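Local coordinates for protein citrate synthase (Metallosphaera sedula, PDB 6ABW) that probably catalyses the condensation of oxaloacetate with acetyl-CoA and water to give citrate and CoA in the tricarboxylic acid cycle, at residues D186-L191 against K281-Y286; E236-F241 against S328-Y333; T275-A280 against P322-Y327. One frame throughout, in Å; residues are numbered along the deposited sequence.

Contact 1 (D186-L191 against K281-Y286)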
loop_
_atom_site.group_PDB
_atom_site.type_symbol
_atom_site.label_atom_id
_atom_site.label_comp_id
_atom_site.label_asym_id
_atom_site.label_seq_id
_atom_site.Cartn_x
_atom_site.Cartn_y
_atom_site.Cartn_z
ATOM N N ASP A 186 -9.303 -19.350 -17.667
ATOM C CA ASP A 186 -10.315 -18.364 -17.834
ATOM C C ASP A 186 -11.326 -18.448 -16.700
ATOM O O ASP A 186 -11.769 -17.409 -16.091
ATOM C CB ASP A 186 -11.037 -18.538 -19.224
ATOM C CG ASP A 186 -11.980 -17.425 -19.498
ATOM O OD1 ASP A 186 -11.517 -16.246 -19.739
ATOM O OD2 ASP A 186 -13.210 -17.698 -19.399
ATOM N N ALA A 187 -11.731 -19.668 -16.398
ATOM C CA ALA A 187 -12.669 -19.848 -15.279
ATOM C C ALA A 187 -12.101 -19.284 -13.944
ATOM O O ALA A 187 -12.811 -18.628 -13.157
ATOM C CB ALA A 187 -13.056 -21.321 -15.130
ATOM N N ALA A 188 -10.859 -19.633 -13.656
ATOM C CA ALA A 188 -10.167 -19.233 -12.423
ATOM C C ALA A 188 -10.121 -17.729 -12.333
ATOM O O ALA A 188 -10.349 -17.169 -11.288
ATOM C CB ALA A 188 -8.774 -19.803 -12.396
ATOM N N LEU A 189 -9.837 -17.051 -13.441
ATOM C CA LEU A 189 -9.839 -15.592 -13.487
ATOM C C LEU A 189 -11.171 -15.007 -13.196
ATOM O O LEU A 189 -11.270 -14.004 -12.500
ATOM C CB LEU A 189 -9.400 -15.060 -14.824
ATOM C CG LEU A 189 -7.969 -15.349 -15.139
ATOM C CD1 LEU A 189 -7.672 -15.177 -16.609
ATOM C CD2 LEU A 189 -7.129 -14.389 -14.294
ATOM N N ILE A 190 -12.231 -15.625 -13.701
ATOM C CA ILE A 190 -13.585 -15.127 -13.338
ATOM C C ILE A 190 -13.927 -15.421 -11.875
ATOM O O ILE A 190 -14.480 -14.560 -11.156
ATOM C CB ILE A 190 -14.658 -15.768 -14.260
ATOM C CG1 ILE A 190 -14.476 -15.259 -15.727
ATOM C CG2 ILE A 190 -16.062 -15.424 -13.756
ATOM C CD1 ILE A 190 -15.219 -16.096 -16.746
ATOM N N LEU A 191 -13.561 -16.626 -11.432
ATOM C CA LEU A 191 -13.978 -17.111 -10.113
ATOM C C LEU A 191 -13.450 -16.274 -8.952
ATOM O O LEU A 191 -14.112 -16.093 -7.934
ATOM C CB LEU A 191 -13.588 -18.593 -9.949
ATOM C CG LEU A 191 -14.419 -19.644 -10.716
ATOM C CD1 LEU A 191 -13.816 -21.033 -10.782
ATOM C CD2 LEU A 191 -15.845 -19.719 -10.157
ATOM N N LYS A 281 -17.415 -25.654 -6.316
ATOM C CA LYS A 281 -17.914 -26.631 -7.244
ATOM C C LYS A 281 -17.397 -26.409 -8.677
ATOM O O LYS A 281 -17.178 -27.357 -9.463
ATOM C CB LYS A 281 -19.443 -26.544 -7.261
ATOM C CG LYS A 281 -20.040 -26.924 -5.938
ATOM C CD LYS A 281 -21.557 -26.858 -5.944
ATOM C CE LYS A 281 -22.068 -25.446 -5.930
ATOM N NZ LYS A 281 -23.024 -25.204 -4.805
ATOM N N ILE A 282 -17.177 -25.143 -9.007
ATOM C CA ILE A 282 -16.712 -24.817 -10.346
ATOM C C ILE A 282 -15.232 -25.100 -10.442
ATOM O O ILE A 282 -14.775 -25.733 -11.432
ATOM C CB ILE A 282 -17.083 -23.380 -10.720
ATOM C CG1 ILE A 282 -18.567 -23.196 -10.598
ATOM C CG2 ILE A 282 -16.633 -23.118 -12.144
ATOM C CD1 ILE A 282 -19.077 -21.781 -10.573
ATOM N N PHE A 283 -14.448 -24.653 -9.454
ATOM C CA PHE A 283 -13.011 -25.060 -9.473
ATOM C C PHE A 283 -12.885 -26.605 -9.578
ATOM O O PHE A 283 -12.039 -27.125 -10.340
ATOM C CB PHE A 283 -12.292 -24.579 -8.239
ATOM C CG PHE A 283 -11.764 -23.188 -8.339
ATOM C CD1 PHE A 283 -10.752 -22.896 -9.232
ATOM C CD2 PHE A 283 -12.261 -22.171 -7.576
ATOM C CE1 PHE A 283 -10.235 -21.614 -9.357
ATOM C CE2 PHE A 283 -11.757 -20.895 -7.683
ATOM C CZ PHE A 283 -10.733 -20.601 -8.603
ATOM N N LYS A 284 -13.741 -27.331 -8.849
ATOM C CA LYS A 284 -13.661 -28.794 -8.920
ATOM C C LYS A 284 -13.845 -29.355 -10.330
ATOM O O LYS A 284 -13.068 -30.212 -10.784
ATOM C CB LYS A 284 -14.660 -29.423 -7.967
ATOM C CG LYS A 284 -14.473 -30.946 -7.936
ATOM C CD LYS A 284 -15.404 -31.592 -6.987
ATOM C CE LYS A 284 -15.189 -33.106 -7.053
ATOM N NZ LYS A 284 -16.162 -33.708 -6.092
ATOM N N LYS A 285 -14.847 -28.858 -11.006
ATOM C CA LYS A 285 -15.200 -29.263 -12.369
ATOM C C LYS A 285 -14.004 -29.117 -13.265
ATOM O O LYS A 285 -13.645 -30.042 -14.004
ATOM C CB LYS A 285 -16.323 -28.384 -12.840
ATOM C CG LYS A 285 -16.804 -28.546 -14.280
ATOM C CD LYS A 285 -17.855 -27.438 -14.500
ATOM C CE LYS A 285 -18.960 -27.785 -15.487
ATOM N NZ LYS A 285 -18.441 -27.641 -16.860
ATOM N N TYR A 286 -13.342 -27.943 -13.180
ATOM C CA TYR A 286 -12.250 -27.658 -14.049
ATOM C C TYR A 286 -11.004 -28.381 -13.641
ATOM O O TYR A 286 -10.226 -28.719 -14.493
ATOM C CB TYR A 286 -12.038 -26.130 -14.245
ATOM C CG TYR A 286 -13.115 -25.565 -15.128
ATOM C CD1 TYR A 286 -13.078 -25.747 -16.540
ATOM C CD2 TYR A 286 -14.195 -24.986 -14.608
ATOM C CE1 TYR A 286 -14.090 -25.270 -17.332
ATOM C CE2 TYR A 286 -15.217 -24.498 -15.391
ATOM C CZ TYR A 286 -15.170 -24.658 -16.760
ATOM O OH TYR A 286 -16.286 -24.171 -17.460
#
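I282 meets L191 of the facing helix. Its CG2 lies 3.8 Å from L191 CD1, and its CB and CD1 pack against L191 CD2. The two branched side chains meet at a slant, and both methyls of L191 make contact.

F283 comes next. Its CG stands anti to the carbonyl carbon (chi1 -86°), which brings the ring across to the other helix although the CB itself does not point there. L191 CD1 sits over the centre of one ring face, 3.6 Å from the centroid and 5° off the normal. This is a well-centred CH-pi contact. L191 CB touches the far end of the same ring, 3.7 Å from F283 CE2, and the two side chains run alongside in opposite senses. A188 CB reaches F283 CE1 obliquely at 3.8 Å. An alanine in place of F283 would probably leave L191 CD1 without its aromatic face and open a gap beside A188.

Y286, one turn on from I282, closes the contact. A187 CB lies over one face of its ring, offset toward the CD2-CE2 rim, in a second CH-pi contact of 4.0 Å to the centroid. I282 CG2 borders the same ring at its edge, in plane.

No hydrogen bond joins the two segments; all the touching residues are buried and the contact is apolar. V51 and I47 of helix 47-53 and F332 of helix 325-335 pack against the same side chains.

The axes of segments 186-191 and 281-286 run nearly antiparallel, at 169° and 10.3 Å apart. Small alanines on helix 179-191 face the large rings of helix 278-292. The arrangement is an antiparallel helix pair in the core of the mainly helical citrate synthase fold.

Contact 2 (E236-F241 against S328-Y333)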
loop_
_atom_site.group_PDB
_atom_site.type_symbol
_atom_site.label_atom_id
_atom_site.label_comp_id
_atom_site.label_asym_id
_atom_site.label_seq_id
_atom_site.Cartn_x
_atom_site.Cartn_y
_atom_site.Cartn_z
ATOM N N GLU A 236 -2.117 -23.026 1.540
ATOM C CA GLU A 236 -2.228 -23.777 2.784
ATOM C C GLU A 236 -3.145 -25.023 2.538
ATOM O O GLU A 236 -2.866 -26.118 3.055
ATOM C CB GLU A 236 -2.813 -22.938 3.909
ATOM C CG GLU A 236 -1.796 -21.953 4.491
ATOM C CD GLU A 236 -0.477 -22.645 4.899
ATOM O OE1 GLU A 236 0.619 -22.344 4.339
ATOM O OE2 GLU A 236 -0.546 -23.555 5.726
ATOM N N ALA A 237 -4.201 -24.834 1.775
ATOM C CA ALA A 237 -5.100 -25.946 1.476
ATOM C C ALA A 237 -4.339 -27.015 0.667
ATOM O O ALA A 237 -4.454 -28.176 0.954
ATOM C CB ALA A 237 -6.299 -25.473 0.691
ATOM N N PHE A 238 -3.599 -26.603 -0.350
ATOM C CA PHE A 238 -2.959 -27.519 -1.278
ATOM C C PHE A 238 -1.771 -28.240 -0.597
ATOM O O PHE A 238 -1.521 -29.405 -0.906
ATOM C CB PHE A 238 -2.477 -26.771 -2.470
ATOM C CG PHE A 238 -1.958 -27.641 -3.579
ATOM C CD1 PHE A 238 -2.794 -28.145 -4.561
ATOM C CD2 PHE A 238 -0.622 -27.944 -3.631
ATOM C CE1 PHE A 238 -2.290 -28.931 -5.593
ATOM C CE2 PHE A 238 -0.144 -28.768 -4.620
ATOM C CZ PHE A 238 -0.976 -29.280 -5.581
ATOM N N LYS A 239 -1.130 -27.570 0.347
ATOM C CA LYS A 239 -0.031 -28.161 1.119
ATOM C C LYS A 239 -0.427 -29.366 1.940
ATOM O O LYS A 239 0.407 -30.257 2.110
ATOM C CB LYS A 239 0.716 -27.151 1.994
ATOM C CG LYS A 239 1.709 -26.333 1.185
ATOM C CD LYS A 239 2.202 -25.138 2.011
ATOM C CE LYS A 239 3.146 -24.319 1.158
ATOM N NZ LYS A 239 3.442 -23.030 1.848
ATOM N N GLN A 240 -1.700 -29.440 2.328
ATOM C CA GLN A 240 -2.251 -30.666 2.879
ATOM C C GLN A 240 -2.119 -31.849 1.926
ATOM O O GLN A 240 -1.676 -32.933 2.339
ATOM C CB GLN A 240 -3.723 -30.502 3.220
ATOM C CG GLN A 240 -3.958 -29.424 4.244
ATOM C CD GLN A 240 -5.454 -29.182 4.445
ATOM O OE1 GLN A 240 -5.920 -29.189 5.598
ATOM N NE2 GLN A 240 -6.199 -28.896 3.338
ATOM N N PHE A 241 -2.402 -31.647 0.659
ATOM C CA PHE A 241 -2.330 -32.704 -0.349
ATOM C C PHE A 241 -0.886 -33.138 -0.585
ATOM O O PHE A 241 -0.578 -34.324 -0.772
ATOM C CB PHE A 241 -2.968 -32.341 -1.685
ATOM C CG PHE A 241 -4.278 -31.582 -1.598
ATOM C CD1 PHE A 241 -5.216 -31.837 -0.573
ATOM C CD2 PHE A 241 -4.567 -30.585 -2.497
ATOM C CE1 PHE A 241 -6.392 -31.106 -0.470
ATOM C CE2 PHE A 241 -5.741 -29.860 -2.422
ATOM C CZ PHE A 241 -6.674 -30.106 -1.414
ATOM N N SER A 328 -8.747 -24.656 -5.901
ATOM C CA SER A 328 -8.122 -23.705 -6.846
ATOM C C SER A 328 -6.661 -24.073 -7.093
ATOM O O SER A 328 -6.182 -24.064 -8.247
ATOM C CB SER A 328 -8.274 -22.264 -6.306
ATOM O OG SER A 328 -7.637 -22.108 -5.032
ATOM N N GLY A 329 -5.943 -24.456 -6.033
ATOM C CA GLY A 329 -4.611 -24.928 -6.127
ATOM C C GLY A 329 -4.447 -26.123 -7.046
ATOM O O GLY A 329 -3.485 -26.226 -7.829
ATOM N N VAL A 330 -5.366 -27.072 -6.968
ATOM C CA VAL A 330 -5.381 -28.192 -7.881
ATOM C C VAL A 330 -5.430 -27.737 -9.339
ATOM O O VAL A 330 -4.694 -28.263 -10.151
ATOM C CB VAL A 330 -6.500 -29.214 -7.578
ATOM C CG1 VAL A 330 -6.420 -30.395 -8.579
ATOM C CG2 VAL A 330 -6.330 -29.722 -6.154
ATOM N N VAL A 331 -6.279 -26.788 -9.683
ATOM C CA VAL A 331 -6.344 -26.205 -11.022
ATOM C C VAL A 331 -5.012 -25.554 -11.378
ATOM O O VAL A 331 -4.414 -25.850 -12.433
ATOM C CB VAL A 331 -7.501 -25.206 -11.148
ATOM C CG1 VAL A 331 -7.473 -24.492 -12.466
ATOM C CG2 VAL A 331 -8.847 -25.917 -11.035
ATOM N N PHE A 332 -4.502 -24.708 -10.501
ATOM C CA PHE A 332 -3.260 -24.004 -10.837
ATOM C C PHE A 332 -2.066 -24.938 -11.013
ATOM O O PHE A 332 -1.252 -24.804 -11.979
ATOM C CB PHE A 332 -2.929 -22.949 -9.773
ATOM C CG PHE A 332 -3.956 -21.874 -9.598
ATOM C CD1 PHE A 332 -4.630 -21.290 -10.664
ATOM C CD2 PHE A 332 -4.208 -21.397 -8.273
ATOM C CE1 PHE A 332 -5.533 -20.290 -10.463
ATOM C CE2 PHE A 332 -5.135 -20.362 -8.124
ATOM C CZ PHE A 332 -5.717 -19.825 -9.241
ATOM N N TYR A 333 -1.982 -25.914 -10.145
ATOM C CA TYR A 333 -0.921 -26.935 -10.248
ATOM C C TYR A 333 -1.019 -27.716 -11.551
ATOM O O TYR A 333 0.006 -27.901 -12.219
ATOM C CB TYR A 333 -1.008 -27.902 -9.060
ATOM C CG TYR A 333 0.213 -28.748 -8.936
ATOM C CD1 TYR A 333 1.344 -28.275 -8.321
ATOM C CD2 TYR A 333 0.249 -30.016 -9.524
ATOM C CE1 TYR A 333 2.470 -29.092 -8.198
ATOM C CE2 TYR A 333 1.363 -30.815 -9.439
ATOM C CZ TYR A 333 2.463 -30.351 -8.791
ATOM O OH TYR A 333 3.554 -31.187 -8.705
#
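The F238 ring lies against the backbone of G329 and the side chain of Y333. Its CG is anti to the backbone N (chi1 -172°), which carries the ring out toward the other helix. F238 CD1 comes within 3.6 Å of G329 C and also touches V330 N. A CB modelled on G329 would be tight against F238 CB, so the glycine probably allows the close approach here; F238 CA and G329 CA are 5.7 Å apart.

The far end of the ring meets Y333. F238 CZ is 3.6 Å from Y333 CG, and Y333 CB packs against the CE1-CZ side of F238. The side chains stand roughly perpendicular. The rings meet obliquely, with planes turned by 31° and centroids 5.2 Å apart.

F241, almost one turn after F238, turns toward V330. F241 CE2 touches V330 CG2 at 3.8 Å, and these two side chains also lie crosswise. The carbonyl oxygen of A237 lies over the centre of one face of the F241 ring.

This is steeply crossed, apolar helix packing with no hydrogen bond across it. Segments 236-241 and 328-333, on helices 233-244 and 325-335, cross at -73°, their axes 9.3 Å apart at closest approach. Helix 233-244 also carries E236, which touches bound acetyl-CoA. Y300 of helix 295-315 meets F238 and Y333 edge-to-face, and F342 meets F238 in the same way. A304 and L307 of helix 295-315 pack on F241, while A287 and S291 of helix 278-292 pack on V330.

Contact 3 (T275-A280 against P322-Y327)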
loop_
_atom_site.group_PDB
_atom_site.type_symbol
_atom_site.label_atom_id
_atom_site.label_comp_id
_atom_site.label_asym_id
_atom_site.label_seq_id
_atom_site.Cartn_x
_atom_site.Cartn_y
_atom_site.Cartn_z
ATOM N N THR A 275 -23.041 -23.211 3.202
ATOM C CA THR A 275 -23.279 -24.242 2.218
ATOM C C THR A 275 -21.909 -24.411 1.537
ATOM O O THR A 275 -20.939 -23.662 1.919
ATOM C CB THR A 275 -24.217 -23.723 1.110
ATOM O OG1 THR A 275 -23.670 -22.522 0.519
ATOM C CG2 THR A 275 -25.553 -23.310 1.679
ATOM N N TYR A 276 -21.814 -25.321 0.564
ATOM C CA TYR A 276 -20.679 -25.260 -0.387
ATOM C C TYR A 276 -20.549 -23.816 -0.959
ATOM O O TYR A 276 -21.522 -23.147 -1.279
ATOM C CB TYR A 276 -20.866 -26.185 -1.599
ATOM C CG TYR A 276 -20.235 -27.572 -1.544
ATOM C CD1 TYR A 276 -20.773 -28.516 -0.682
ATOM C CD2 TYR A 276 -19.182 -27.951 -2.389
ATOM C CE1 TYR A 276 -20.291 -29.801 -0.652
ATOM C CE2 TYR A 276 -18.659 -29.228 -2.342
ATOM C CZ TYR A 276 -19.226 -30.146 -1.448
ATOM O OH TYR A 276 -18.843 -31.434 -1.259
ATOM N N ASP A 277 -19.321 -23.349 -1.064
ATOM C CA ASP A 277 -19.043 -22.074 -1.731
ATOM C C ASP A 277 -19.308 -22.353 -3.200
ATOM O O ASP A 277 -18.760 -23.300 -3.767
ATOM C CB ASP A 277 -17.584 -21.757 -1.407
ATOM C CG ASP A 277 -17.037 -20.529 -2.037
ATOM O OD1 ASP A 277 -17.539 -20.040 -3.094
ATOM O OD2 ASP A 277 -16.086 -20.008 -1.363
ATOM N N PRO A 278 -20.160 -21.535 -3.853
ATOM C CA PRO A 278 -20.445 -21.799 -5.281
ATOM C C PRO A 278 -19.210 -21.850 -6.136
ATOM O O PRO A 278 -19.194 -22.556 -7.168
ATOM C CB PRO A 278 -21.355 -20.672 -5.685
ATOM C CG PRO A 278 -21.201 -19.615 -4.671
ATOM C CD PRO A 278 -20.803 -20.309 -3.366
ATOM N N ARG A 279 -18.156 -21.131 -5.714
ATOM C CA ARG A 279 -16.915 -21.214 -6.490
ATOM C C ARG A 279 -16.208 -22.549 -6.425
ATOM O O ARG A 279 -15.500 -22.928 -7.383
ATOM C CB ARG A 279 -15.910 -20.091 -6.102
ATOM C CG ARG A 279 -16.510 -18.725 -6.319
ATOM C CD ARG A 279 -15.747 -17.630 -5.610
ATOM N NE ARG A 279 -15.898 -17.772 -4.161
ATOM C CZ ARG A 279 -15.238 -17.041 -3.265
ATOM N NH1 ARG A 279 -14.438 -16.065 -3.625
ATOM N NH2 ARG A 279 -15.323 -17.306 -1.977
ATOM N N ALA A 280 -16.390 -23.276 -5.313
ATOM C CA ALA A 280 -15.647 -24.499 -5.080
ATOM C C ALA A 280 -16.121 -25.565 -6.037
ATOM O O ALA A 280 -15.305 -26.304 -6.529
ATOM C CB ALA A 280 -15.853 -24.971 -3.641
ATOM N N PRO A 322 -16.418 -27.329 1.613
ATOM C CA PRO A 322 -15.327 -26.772 0.816
ATOM C C PRO A 322 -15.568 -25.312 0.442
ATOM O O PRO A 322 -16.717 -24.908 0.096
ATOM C CB PRO A 322 -15.334 -27.650 -0.433
ATOM C CG PRO A 322 -15.841 -28.970 0.080
ATOM C CD PRO A 322 -16.900 -28.575 1.044
ATOM N N ASN A 323 -14.519 -24.518 0.524
ATOM C CA ASN A 323 -14.541 -23.139 0.091
ATOM C C ASN A 323 -13.723 -23.003 -1.171
ATOM O O ASN A 323 -13.211 -23.979 -1.676
ATOM C CB ASN A 323 -14.111 -22.188 1.253
ATOM C CG ASN A 323 -12.654 -22.325 1.645
ATOM O OD1 ASN A 323 -11.768 -22.455 0.783
ATOM N ND2 ASN A 323 -12.392 -22.253 2.925
ATOM N N THR A 324 -13.689 -21.793 -1.696
ATOM C CA THR A 324 -13.057 -21.522 -2.989
ATOM C C THR A 324 -11.591 -21.883 -3.022
ATOM O O THR A 324 -11.041 -22.083 -4.130
ATOM C CB THR A 324 -13.243 -20.043 -3.372
ATOM O OG1 THR A 324 -12.834 -19.864 -4.724
ATOM C CG2 THR A 324 -12.490 -19.149 -2.449
ATOM N N ASP A 325 -10.945 -21.992 -1.853
ATOM C CA ASP A 325 -9.488 -22.264 -1.788
ATOM C C ASP A 325 -9.136 -23.751 -1.865
ATOM O O ASP A 325 -7.969 -24.104 -1.968
ATOM C CB ASP A 325 -8.899 -21.571 -0.582
ATOM C CG ASP A 325 -9.234 -20.010 -0.539
ATOM O OD1 ASP A 325 -9.067 -19.270 -1.593
ATOM O OD2 ASP A 325 -9.724 -19.546 0.554
ATOM N N PHE A 326 -10.133 -24.631 -1.763
ATOM C CA PHE A 326 -9.892 -26.066 -1.636
ATOM C C PHE A 326 -9.379 -26.687 -2.934
ATOM O O PHE A 326 -8.451 -27.474 -2.911
ATOM C CB PHE A 326 -11.166 -26.822 -1.116
ATOM C CG PHE A 326 -10.857 -28.232 -0.638
ATOM C CD1 PHE A 326 -10.251 -28.441 0.542
ATOM C CD2 PHE A 326 -11.070 -29.319 -1.481
ATOM C CE1 PHE A 326 -9.938 -29.720 0.947
ATOM C CE2 PHE A 326 -10.784 -30.595 -1.077
ATOM C CZ PHE A 326 -10.230 -30.804 0.127
ATOM N N TYR A 327 -10.026 -26.367 -4.066
ATOM C CA TYR A 327 -9.674 -26.901 -5.368
ATOM C C TYR A 327 -8.956 -25.909 -6.308
ATOM O O TYR A 327 -8.520 -26.313 -7.369
ATOM C CB TYR A 327 -10.930 -27.402 -6.074
ATOM C CG TYR A 327 -11.403 -28.744 -5.601
ATOM C CD1 TYR A 327 -10.681 -29.859 -5.924
ATOM C CD2 TYR A 327 -12.572 -28.897 -4.902
ATOM C CE1 TYR A 327 -11.098 -31.116 -5.516
ATOM C CE2 TYR A 327 -13.015 -30.163 -4.468
ATOM C CZ TYR A 327 -12.265 -31.255 -4.772
ATOM O OH TYR A 327 -12.629 -32.554 -4.387
HETATM O O HOH W 1 -18.029 -23.109 2.014
#
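This is a buried polar and apolar contact between two loops, each leading into a helix: 275-280 into helix 278-292, and 322-327 into helix 325-335. It lies beside the acetyl-CoA site.

The backbones are joined directly. D277 N donates to P322 O at 3.2 Å, almost straight at 174°. One water bridges P322 O and T275 O by hydrogen bonds. P322 CD lies over the centre of one face of the Y276 ring, a CH-pi contact of 3.8 Å to the centroid. The OH of Y276 bonds to E308.

D277 is the N-cap of helix 278-292. With chi1 at 177°, its carboxylate swings away from its own backbone N and sits between the start of its helix and T324. D277 OD1 accepts from R279 N on its anti side, out of the carboxylate plane, and from R279 NE on its syn lone pair. R279 NH2 bonds to D277 OD2 at 2.9 Å, so the arginine grips the carboxylate side-on. T324 N reaches the same D277 OD2 at 3.0 Å, a weak bond with an angle of 133°.

T324 lies over the guanidinium of R279, with T324 CG2 3.4 Å from R279 NH2. T324 OG1 is buried and has no hydrogen-bond partner. A280 CB packs against N323 O at 3.4 Å. N323 OD1 accepts from D325 N at 2.8 Å, a capping bond in the turn that leads into helix 325-335.

The D277 carboxylate is thus held by two bonds at OD1, and at OD2 by the R279 NH2 bond and a weak one from T324 N. The salt bridge probably offsets its buried charge and fixes its rotation. D325 is the predicted active-site residue, and the N323 OD1 bond to its N probably helps to set the backbone there.

Overall arrangement
Contact 3 shares helix 278-292 with contact 1 and helix 325-335 with contact 2, and those two also touch one another. The centres of contacts 1 and 3 are about 10 Å apart, and that of contact 2 is about 13 Å from each. F283 CE2 of contact 1 is 3.3 Å from T324 OG1 of contact 3. F283 CD1 is 3.6 Å from S328 CA of contact 2. F241 CZ of contact 2 is 3.5 Å from F326 O of contact 3. Contact 3 holds the predicted active-site D325, and its N323 side chain lies about 4 Å from bound acetyl-CoA. The side chains of F241 and F283 are about 10 and 13 Å from that ligand.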